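Long-range contacts in putative esterase (Bacteroides intestinalis DSM 17393, PDB 5VOL), which hydrolyses ferulic acid esters, acting as a carbohydrate esterase of family 1 that works on arabinoxylan alongside xylanases: residues W215-L226 / V241-H252; M162-E170 / T187-V196. One frame throughout, in Å; residues are numbered along the deposited sequence.

Contact 1: W215-L226 / V241-H252; sequences WFVDCGDDDFLL and VPCQFRVRDGGH. With CA (calcium ion), chain Q; CA (calcium ion), chain B.
His252 meets Asp223 in the loops that follow the C-terminal ends of two parallel strands, 214-218 and 244-246, the last beta-alpha-beta unit of an alpha/beta-hydrolase fold. His252 ND1 donates to Asp223 OD2 (2.8 Å); OD2 lies in the imidazole plane, and ND1 meets it on the syn side, 15° out of the carboxylate plane. Asp223 CG stands anti to the backbone N (chi1 -159°), which carries OD2 to the ring, while His252 NE2 bonds Ser139 OG, a geometry consistent with a Ser-His-Asp triad. Phe224 sends its CE1 edge over the centre of the imidazole, a T-shaped pair with planes at 84°. Asp223 OD1 is turned back to its own segment, accepting Leu225 N on its anti lone pair in an Asx turn. A water bonded to Asp223 OD2, Gly220 N and Gly251 O ties both loops together. Farther along the same two loops, a calcium ion is bound by both oxygens of Asp221, Asp222 OD2 and Asp249 OD1, with Gln244 of the second subunit also binding it; Gly250 N reaches Asp221 OD1 at 3.1 Å and steadies that ligand. Arg248 grips Asp218 side-on, NE to OD1 at 3.0 Å and NH2 to OD2 at 2.9 Å; Tyr160 also bonds OD2. The strands pair through bonds such as Val217 N to Gln244 O and Arg246 N to Val217 O. Phe216 lies under Gln244 CB, a CH-pi contact. Gln244 OE1, bound to the other calcium ion at 2.4 Å, accepts Arg246 NH1 and NH2 in the guanidinium plane, NH2 at 2.8 Å.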
loop_
_atom_site.group_PDB
_atom_site.type_symbol
_atom_site.label_atom_id
_atom_site.label_comp_id
_atom_site.label_asym_id
_atom_site.label_seq_id
_atom_site.Cartn_x
_atom_site.Cartn_y
_atom_site.Cartn_z
ATOM N N TRP C 215 -17.778 9.248 -8.096
ATOM C CA TRP C 215 -17.650 9.647 -6.688
ATOM C C TRP C 215 -16.670 8.780 -5.901
ATOM O O TRP C 215 -16.669 7.560 -6.031
ATOM C CB TRP C 215 -19.015 9.592 -5.994
ATOM C CG TRP C 215 -20.114 10.315 -6.719
ATOM C CD1 TRP C 215 -20.904 9.814 -7.709
ATOM C CD2 TRP C 215 -20.571 11.661 -6.483
ATOM N NE1 TRP C 215 -21.820 10.755 -8.109
ATOM C CE2 TRP C 215 -21.634 11.901 -7.378
ATOM C CE3 TRP C 215 -20.182 12.677 -5.607
ATOM C CZ2 TRP C 215 -22.315 13.127 -7.432
ATOM C CZ3 TRP C 215 -20.865 13.902 -5.654
ATOM C CH2 TRP C 215 -21.913 14.112 -6.570
ATOM N N PHE C 216 -15.854 9.414 -5.067
ATOM C CA PHE C 216 -14.911 8.702 -4.201
ATOM C C PHE C 216 -14.982 9.344 -2.812
ATOM O O PHE C 216 -14.735 10.538 -2.672
ATOM C CB PHE C 216 -13.491 8.778 -4.782
ATOM C CG PHE C 216 -12.554 7.686 -4.311
ATOM C CD1 PHE C 216 -12.198 7.569 -2.970
ATOM C CD2 PHE C 216 -12.002 6.791 -5.229
ATOM C CE1 PHE C 216 -11.319 6.577 -2.541
ATOM C CE2 PHE C 216 -11.120 5.796 -4.815
ATOM C CZ PHE C 216 -10.779 5.676 -3.463
ATOM N N VAL C 217 -15.346 8.561 -1.803
ATOM C CA VAL C 217 -15.446 9.046 -0.427
ATOM C C VAL C 217 -14.400 8.368 0.460
ATOM O O VAL C 217 -14.330 7.134 0.533
ATOM C CB VAL C 217 -16.856 8.808 0.125
ATOM C CG1 VAL C 217 -16.939 9.202 1.599
ATOM C CG2 VAL C 217 -17.872 9.593 -0.729
ATOM N N ASP C 218 -13.597 9.179 1.143
ATOM C CA ASP C 218 -12.411 8.700 1.865
ATOM C C ASP C 218 -12.357 9.348 3.248
ATOM O O ASP C 218 -12.160 10.557 3.329
ATOM C CB ASP C 218 -11.161 9.047 1.046
ATOM C CG ASP C 218 -9.877 8.514 1.631
ATOM O OD1 ASP C 218 -9.899 7.654 2.539
ATOM O OD2 ASP C 218 -8.816 8.959 1.135
ATOM N N CYS C 219 -12.532 8.561 4.318
ATOM C CA CYS C 219 -12.642 9.111 5.688
ATOM C C CYS C 219 -12.129 8.126 6.743
ATOM O O CYS C 219 -12.447 6.935 6.691
ATOM C CB CYS C 219 -14.093 9.485 5.997
ATOM S SG CYS C 219 -14.350 10.327 7.608
ATOM N N GLY C 220 -11.334 8.623 7.690
ATOM C CA GLY C 220 -10.614 7.776 8.627
ATOM C C GLY C 220 -11.466 7.155 9.713
ATOM O O GLY C 220 -12.494 7.709 10.099
ATOM N N ASP C 221 -11.021 6.024 10.251
ATOM C CA ASP C 221 -11.823 5.328 11.249
ATOM C C ASP C 221 -11.935 6.123 12.556
ATOM O O ASP C 221 -12.885 5.926 13.314
ATOM C CB ASP C 221 -11.287 3.895 11.503
ATOM C CG ASP C 221 -9.917 3.849 12.177
ATOM O OD1 ASP C 221 -9.135 4.814 12.096
ATOM O OD2 ASP C 221 -9.613 2.784 12.775
ATOM N N ASP C 222 -11.009 7.045 12.800
ATOM C CA ASP C 222 -11.047 7.821 14.039
ATOM C C ASP C 222 -11.547 9.262 13.837
ATOM O O ASP C 222 -11.412 10.097 14.725
ATOM C CB ASP C 222 -9.664 7.849 14.698
ATOM C CG ASP C 222 -9.104 6.460 14.939
ATOM O OD1 ASP C 222 -9.826 5.606 15.507
ATOM O OD2 ASP C 222 -7.945 6.222 14.536
ATOM N N ASP C 223 -12.138 9.534 12.681
ATOM C CA ASP C 223 -12.636 10.863 12.351
ATOM C C ASP C 223 -14.024 11.146 12.927
ATOM O O ASP C 223 -14.915 10.306 12.833
ATOM C CB ASP C 223 -12.681 11.030 10.825
ATOM C CG ASP C 223 -12.690 12.469 10.403
ATOM O OD1 ASP C 223 -13.678 13.178 10.704
ATOM O OD2 ASP C 223 -11.717 12.900 9.748
ATOM N N PHE C 224 -14.215 12.337 13.496
ATOM C CA PHE C 224 -15.521 12.711 14.049
ATOM C C PHE C 224 -16.569 12.876 12.950
ATOM O O PHE C 224 -17.760 12.867 13.231
ATOM C CB PHE C 224 -15.411 13.986 14.905
ATOM C CG PHE C 224 -15.338 15.269 14.110
ATOM C CD1 PHE C 224 -14.300 15.501 13.229
ATOM C CD2 PHE C 224 -16.291 16.261 14.283
ATOM C CE1 PHE C 224 -14.221 16.690 12.506
ATOM C CE2 PHE C 224 -16.217 17.455 13.567
ATOM C CZ PHE C 224 -15.179 17.663 12.671
ATOM N N LEU C 225 -16.135 12.977 11.691
ATOM C CA LEU C 225 -17.078 13.054 10.580
ATOM C C LEU C 225 -17.335 11.701 9.897
ATOM O O LEU C 225 -18.021 11.650 8.875
ATOM C CB LEU C 225 -16.598 14.079 9.541
ATOM C CG LEU C 225 -16.823 15.544 9.927
ATOM C CD1 LEU C 225 -16.126 16.508 8.972
ATOM C CD2 LEU C 225 -18.319 15.830 9.955
ATOM N N LEU C 226 -16.812 10.614 10.460
ATOM C CA LEU C 226 -17.005 9.288 9.869
ATOM C C LEU C 226 -18.491 8.941 9.750
ATOM O O LEU C 226 -18.944 8.466 8.713
ATOM C CB LEU C 226 -16.277 8.205 10.678
ATOM C CG LEU C 226 -16.498 6.764 10.169
ATOM C CD1 LEU C 226 -15.985 6.565 8.747
ATOM C CD2 LEU C 226 -15.851 5.734 11.083
ATOM N N VAL C 241 -26.403 4.685 -6.911
ATOM C CA VAL C 241 -25.438 5.617 -7.479
ATOM C C VAL C 241 -24.029 5.109 -7.165
ATOM O O VAL C 241 -23.621 5.088 -6.002
ATOM C CB VAL C 241 -25.615 7.050 -6.918
ATOM C CG1 VAL C 241 -24.695 8.024 -7.638
ATOM C CG2 VAL C 241 -27.066 7.495 -7.045
ATOM N N PRO C 242 -23.292 4.667 -8.195
ATOM C CA PRO C 242 -21.948 4.112 -7.965
ATOM C C PRO C 242 -21.029 5.082 -7.222
ATOM O O PRO C 242 -20.944 6.258 -7.584
ATOM C CB PRO C 242 -21.439 3.847 -9.383
ATOM C CG PRO C 242 -22.703 3.508 -10.155
ATOM C CD PRO C 242 -23.731 4.491 -9.594
ATOM N N CYS C 243 -20.356 4.572 -6.198
ATOM C CA CYS C 243 -19.522 5.380 -5.322
ATOM C C CYS C 243 -18.454 4.493 -4.663
ATOM O O CYS C 243 -18.783 3.429 -4.160
ATOM C CB CYS C 243 -20.395 6.056 -4.255
ATOM S SG CYS C 243 -19.557 7.259 -3.201
ATOM N N GLN C 244 -17.189 4.912 -4.681
ATOM C CA GLN C 244 -16.170 4.212 -3.897
ATOM C C GLN C 244 -16.161 4.767 -2.476
ATOM O O GLN C 244 -16.299 5.976 -2.283
ATOM C CB GLN C 244 -14.776 4.364 -4.516
ATOM C CG GLN C 244 -14.632 3.791 -5.923
ATOM C CD GLN C 244 -14.936 2.299 -5.982
ATOM O OE1 GLN C 244 -14.559 1.547 -5.089
ATOM N NE2 GLN C 244 -15.627 1.871 -7.035
ATOM N N PHE C 245 -15.979 3.890 -1.495
ATOM C CA PHE C 245 -15.893 4.304 -0.092
ATOM C C PHE C 245 -14.656 3.649 0.522
ATOM O O PHE C 245 -14.477 2.441 0.398
ATOM C CB PHE C 245 -17.171 3.904 0.660
ATOM C CG PHE C 245 -17.253 4.419 2.091
ATOM C CD1 PHE C 245 -16.876 5.712 2.407
ATOM C CD2 PHE C 245 -17.721 3.597 3.108
ATOM C CE1 PHE C 245 -16.952 6.184 3.726
ATOM C CE2 PHE C 245 -17.816 4.063 4.431
ATOM C CZ PHE C 245 -17.428 5.353 4.740
ATOM N N ARG C 246 -13.777 4.448 1.127
ATOM C CA ARG C 246 -12.651 3.906 1.884
ATOM C C ARG C 246 -12.644 4.459 3.289
ATOM O O ARG C 246 -12.785 5.653 3.482
ATOM C CB ARG C 246 -11.304 4.231 1.221
ATOM C CG ARG C 246 -11.233 3.868 -0.275
ATOM C CD ARG C 246 -11.077 2.361 -0.542
ATOM N NE ARG C 246 -11.011 2.159 -1.987
ATOM C CZ ARG C 246 -12.069 1.922 -2.757
ATOM N NH1 ARG C 246 -13.275 1.803 -2.215
ATOM N NH2 ARG C 246 -11.920 1.795 -4.073
ATOM N N VAL C 247 -12.445 3.581 4.262
ATOM C CA VAL C 247 -12.199 4.018 5.624
ATOM C C VAL C 247 -10.805 3.503 5.935
ATOM O O VAL C 247 -10.607 2.298 6.058
ATOM C CB VAL C 247 -13.233 3.465 6.611
ATOM C CG1 VAL C 247 -12.876 3.866 8.055
ATOM C CG2 VAL C 247 -14.655 3.920 6.220
ATOM N N ARG C 248 -9.837 4.414 5.978
ATOM C CA ARG C 248 -8.462 4.054 6.288
ATOM C C ARG C 248 -8.143 4.398 7.737
ATOM O O ARG C 248 -8.944 5.053 8.406
ATOM C CB ARG C 248 -7.508 4.765 5.338
ATOM C CG ARG C 248 -7.833 4.467 3.871
ATOM C CD ARG C 248 -6.853 5.149 2.932
ATOM N NE ARG C 248 -7.078 6.587 2.799
ATOM C CZ ARG C 248 -6.226 7.530 3.183
ATOM N NH1 ARG C 248 -5.084 7.213 3.775
ATOM N NH2 ARG C 248 -6.517 8.808 2.976
ATOM N N ASP C 249 -6.989 3.952 8.227
ATOM C CA ASP C 249 -6.554 4.341 9.567
ATOM C C ASP C 249 -6.346 5.866 9.654
ATOM O O ASP C 249 -5.695 6.465 8.803
ATOM C CB ASP C 249 -5.263 3.617 9.951
ATOM C CG ASP C 249 -4.901 3.797 11.430
ATOM O OD1 ASP C 249 -5.816 3.911 12.276
ATOM O OD2 ASP C 249 -3.699 3.809 11.747
ATOM N N GLY C 250 -6.891 6.483 10.695
ATOM C CA GLY C 250 -6.557 7.863 10.981
ATOM C C GLY C 250 -7.720 8.768 11.333
ATOM O O GLY C 250 -8.875 8.360 11.345
ATOM N N GLY C 251 -7.399 10.027 11.598
ATOM C CA GLY C 251 -8.414 10.995 11.960
ATOM C C GLY C 251 -8.436 12.220 11.070
ATOM O O GLY C 251 -8.066 12.174 9.896
ATOM N N HIS C 252 -8.888 13.327 11.652
ATOM C CA HIS C 252 -9.103 14.568 10.930
ATOM C C HIS C 252 -7.772 15.290 10.878
ATOM O O HIS C 252 -7.586 16.291 11.566
ATOM C CB HIS C 252 -10.168 15.432 11.641
ATOM C CG HIS C 252 -11.009 16.259 10.721
ATOM N ND1 HIS C 252 -11.884 15.705 9.813
ATOM C CD2 HIS C 252 -11.135 17.605 10.591
ATOM C CE1 HIS C 252 -12.495 16.669 9.147
ATOM N NE2 HIS C 252 -12.065 17.831 9.613
HETATM CA CA CA Q . -7.608 3.757 13.768
HETATM CA CA CA B . -15.715 -0.442 -4.287
HETATM O O HOH W 1 -18.608 6.591 -9.050
HETATM O O HOH W 2 -10.329 11.256 8.233
HETATM O O HOH W 3 -9.142 3.144 15.815
HETATM O O HOH W 4 -17.961 0.766 -4.683
HETATM O O HOH W 5 -15.892 -1.275 -6.627
HETATM O O HOH W 6 -5.731 4.313 15.392
#

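Contact 2: M162-E170 / T187-V196; sequences MSALMSIPE and TRSVIENSCV. With IPA (isopropyl alcohol), chain R.
Met166 O accepts Cys195 N (2.8 Å) nearly in line with its carbonyl, the one backbone hydrogen bond between loop 162-170, which leaves strand 158-162, and the first turn of helix 195-200, just after its N-cap Ser194. Met166 bends at chi2 (-53°), bringing SD to 3.8 Å from Cys195 CB; it also packs on Asn229 and Phe232 of helix 226-238 and Thr146 of helix 140-151. Ser194 OG, which caps Lys197 N, packs on Ser167 CB at 3.6 Å. Leu165, the centre of an inverse gamma turn, crosses Val190 at about a right angle, with CD2 3.9 Å from CG2. Ile168 comes down on helix 182-192 with its longer branch: CD1 meets Val190 CG1 and CG1 meets Ile191 CG1, both at 3.6 Å. An isopropyl alcohol, probably from the crystallisation liquor, lies against Ile168 CD1 and makes a weak bond to Thr187 OG1, which is also bonded to Ile183 O. With an alanine here in place of Ile168, Ile191 CG1 would probably lose its partner and Val190 CG1 be left chiefly with Leu165, opening a gap beside the helix. With a single polar link, the loop is held to the helices mainly by the fit of apolar branches.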
loop_
_atom_site.group_PDB
_atom_site.type_symbol
_atom_site.label_atom_id
_atom_site.label_comp_id
_atom_site.label_asym_id
_atom_site.label_seq_id
_atom_site.Cartn_x
_atom_site.Cartn_y
_atom_site.Cartn_z
ATOM N N MET C 162 -12.701 14.157 0.914
ATOM C CA MET C 162 -11.849 13.698 2.026
ATOM C C MET C 162 -12.372 14.154 3.374
ATOM O O MET C 162 -12.514 15.359 3.580
ATOM C CB MET C 162 -10.417 14.229 1.898
ATOM C CG MET C 162 -9.775 14.093 0.527
ATOM S SD MET C 162 -8.279 15.094 0.515
ATOM C CE MET C 162 -7.778 14.855 -1.183
ATOM N N SER C 163 -12.619 13.208 4.283
ATOM C CA SER C 163 -13.054 13.524 5.643
ATOM C C SER C 163 -14.143 14.595 5.614
ATOM O O SER C 163 -14.069 15.587 6.351
ATOM C CB SER C 163 -11.874 14.010 6.476
ATOM O OG SER C 163 -10.721 13.203 6.279
ATOM N N ALA C 164 -15.124 14.407 4.735
ATOM C CA ALA C 164 -15.953 15.516 4.259
ATOM C C ALA C 164 -16.997 15.957 5.271
ATOM O O ALA C 164 -17.537 15.146 6.008
ATOM C CB ALA C 164 -16.635 15.141 2.951
ATOM N N LEU C 165 -17.277 17.255 5.291
ATOM C CA LEU C 165 -18.394 17.776 6.077
ATOM C C LEU C 165 -19.679 17.592 5.270
ATOM O O LEU C 165 -20.185 18.539 4.673
ATOM C CB LEU C 165 -18.174 19.244 6.421
ATOM C CG LEU C 165 -19.190 19.953 7.321
ATOM C CD1 LEU C 165 -19.120 19.398 8.749
ATOM C CD2 LEU C 165 -18.939 21.466 7.305
ATOM N N MET C 166 -20.167 16.353 5.215
ATOM C CA MET C 166 -21.331 16.009 4.401
ATOM C C MET C 166 -22.590 16.633 4.998
ATOM O O MET C 166 -23.547 16.934 4.295
ATOM C CB MET C 166 -21.490 14.493 4.312
ATOM C CG MET C 166 -20.373 13.785 3.534
ATOM S SD MET C 166 -20.113 14.484 1.886
ATOM C CE MET C 166 -19.184 13.137 1.094
ATOM N N SER C 167 -22.577 16.767 6.317
ATOM C CA SER C 167 -23.615 17.468 7.068
ATOM C C SER C 167 -23.046 17.724 8.450
ATOM O O SER C 167 -21.981 17.204 8.776
ATOM C CB SER C 167 -24.912 16.653 7.153
ATOM O OG SER C 167 -24.716 15.416 7.826
ATOM N N ILE C 168 -23.745 18.508 9.268
ATOM C CA ILE C 168 -23.291 18.758 10.636
ATOM C C ILE C 168 -23.313 17.485 11.458
ATOM O O ILE C 168 -24.341 16.817 11.523
ATOM C CB ILE C 168 -24.165 19.815 11.349
ATOM C CG1 ILE C 168 -24.250 21.089 10.505
ATOM C CG2 ILE C 168 -23.621 20.097 12.740
ATOM C CD1 ILE C 168 -22.926 21.807 10.347
ATOM N N PRO C 169 -22.181 17.146 12.097
ATOM C CA PRO C 169 -22.099 15.946 12.943
ATOM C C PRO C 169 -22.990 16.066 14.172
ATOM O O PRO C 169 -23.211 17.178 14.640
ATOM C CB PRO C 169 -20.620 15.894 13.346
ATOM C CG PRO C 169 -20.149 17.308 13.241
ATOM C CD PRO C 169 -20.930 17.923 12.106
ATOM N N GLU C 170 -23.501 14.950 14.683
ATOM C CA GLU C 170 -24.314 14.992 15.898
ATOM C C GLU C 170 -23.496 15.479 17.094
ATOM O O GLU C 170 -24.041 16.043 18.046
ATOM C CB GLU C 170 -24.917 13.618 16.187
ATOM C CG GLU C 170 -25.639 13.019 14.987
ATOM C CD GLU C 170 -26.692 11.996 15.374
ATOM O OE1 GLU C 170 -27.013 11.905 16.582
ATOM O OE2 GLU C 170 -27.195 11.289 14.468
ATOM N N THR C 187 -22.953 27.502 9.509
ATOM C CA THR C 187 -23.620 26.333 10.068
ATOM C C THR C 187 -24.974 26.123 9.405
ATOM O O THR C 187 -25.272 25.020 8.933
ATOM C CB THR C 187 -23.763 26.462 11.585
ATOM O OG1 THR C 187 -22.455 26.478 12.157
ATOM C CG2 THR C 187 -24.527 25.282 12.165
ATOM N N ARG C 188 -25.774 27.182 9.316
ATOM C CA ARG C 188 -27.069 27.090 8.642
ATOM C C ARG C 188 -26.924 26.685 7.181
ATOM O O ARG C 188 -27.713 25.890 6.681
ATOM C CB ARG C 188 -27.835 28.420 8.722
ATOM C CG ARG C 188 -28.236 28.821 10.139
ATOM C CD ARG C 188 -29.336 29.899 10.116
ATOM N NE ARG C 188 -28.956 31.123 9.403
ATOM C CZ ARG C 188 -28.345 32.164 9.968
ATOM N NH1 ARG C 188 -28.009 32.135 11.256
ATOM N NH2 ARG C 188 -28.056 33.236 9.239
ATOM N N SER C 189 -25.929 27.251 6.504
ATOM C CA SER C 189 -25.677 26.968 5.089
ATOM C C SER C 189 -25.351 25.483 4.852
ATOM O O SER C 189 -25.782 24.890 3.866
ATOM C CB SER C 189 -24.530 27.840 4.567
ATOM O OG SER C 189 -24.294 27.627 3.182
ATOM N N VAL C 190 -24.591 24.899 5.770
ATOM C CA VAL C 190 -24.195 23.495 5.666
ATOM C C VAL C 190 -25.409 22.604 5.856
ATOM O O VAL C 190 -25.593 21.619 5.144
ATOM C CB VAL C 190 -23.108 23.152 6.689
ATOM C CG1 VAL C 190 -22.881 21.630 6.776
ATOM C CG2 VAL C 190 -21.823 23.856 6.306
ATOM N N ILE C 191 -26.265 22.982 6.798
ATOM C CA ILE C 191 -27.491 22.241 7.047
ATOM C C ILE C 191 -28.442 22.292 5.857
ATOM O O ILE C 191 -28.992 21.263 5.451
ATOM C CB ILE C 191 -28.211 22.772 8.296
ATOM C CG1 ILE C 191 -27.350 22.524 9.533
ATOM C CG2 ILE C 191 -29.573 22.108 8.446
ATOM C CD1 ILE C 191 -27.801 23.286 10.768
ATOM N N GLU C 192 -28.636 23.484 5.297
ATOM C CA GLU C 192 -29.551 23.650 4.176
ATOM C C GLU C 192 -29.037 22.904 2.955
ATOM O O GLU C 192 -29.815 22.454 2.115
ATOM C CB GLU C 192 -29.752 25.133 3.839
ATOM C CG GLU C 192 -30.285 25.972 5.019
ATOM C CD GLU C 192 -30.295 27.482 4.740
ATOM O OE1 GLU C 192 -29.892 27.904 3.629
ATOM O OE2 GLU C 192 -30.705 28.247 5.642
ATOM N N ASN C 193 -27.719 22.772 2.855
ATOM C CA ASN C 193 -27.141 22.132 1.677
ATOM C C ASN C 193 -26.557 20.752 1.989
ATOM O O ASN C 193 -25.584 20.324 1.359
ATOM C CB ASN C 193 -26.083 23.047 1.058
ATOM C CG ASN C 193 -26.697 24.252 0.365
ATOM O OD1 ASN C 193 -26.623 25.388 0.857
ATOM N ND2 ASN C 193 -27.320 24.013 -0.766
ATOM N N SER C 194 -27.160 20.074 2.963
ATOM C CA SER C 194 -26.723 18.751 3.385
ATOM C C SER C 194 -26.487 17.845 2.178
ATOM O O SER C 194 -27.345 17.725 1.301
ATOM C CB SER C 194 -27.747 18.113 4.320
ATOM O OG SER C 194 -27.403 16.764 4.608
ATOM N N CYS C 195 -25.303 17.246 2.130
ATOM C CA CYS C 195 -24.948 16.356 1.032
ATOM C C CYS C 195 -25.741 15.077 1.167
ATOM O O CYS C 195 -26.133 14.475 0.176
ATOM C CB CYS C 195 -23.440 16.070 1.030
ATOM S SG CYS C 195 -22.441 17.531 0.641
ATOM N N VAL C 196 -25.968 14.671 2.409
ATOM C CA VAL C 196 -26.750 13.485 2.706
ATOM C C VAL C 196 -28.198 13.679 2.285
ATOM O O VAL C 196 -28.733 12.876 1.519
ATOM C CB VAL C 196 -26.679 13.137 4.193
ATOM C CG1 VAL C 196 -27.545 11.920 4.494
ATOM C CG2 VAL C 196 -25.215 12.884 4.610
HETATM C C1 IPA R . -18.692 22.359 12.168
HETATM C C2 IPA R . -19.311 23.747 11.963
HETATM C C3 IPA R . -19.789 23.974 10.530
HETATM O O2 IPA R . -20.433 23.894 12.805
#

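The contacts join where Ser163, at the start of 162-170, meets contact 1: its N probably bonds Asp218 O, and its O and CB pack on His252 and Asp223. Contact 1 is made by two adjacent strands and the loops after them, contact 2 by one loop and two helices. Contact 1 has a buried strand core, with apolar packing by Val217, Phe245 and Val247, and a polar rim where calcium sites meet the second subunit. Contact 2 is smaller, partly buried at outer helices, chiefly apolar, and touches no other subunit. Helix 226-238 borders both, through Val217 and Met166.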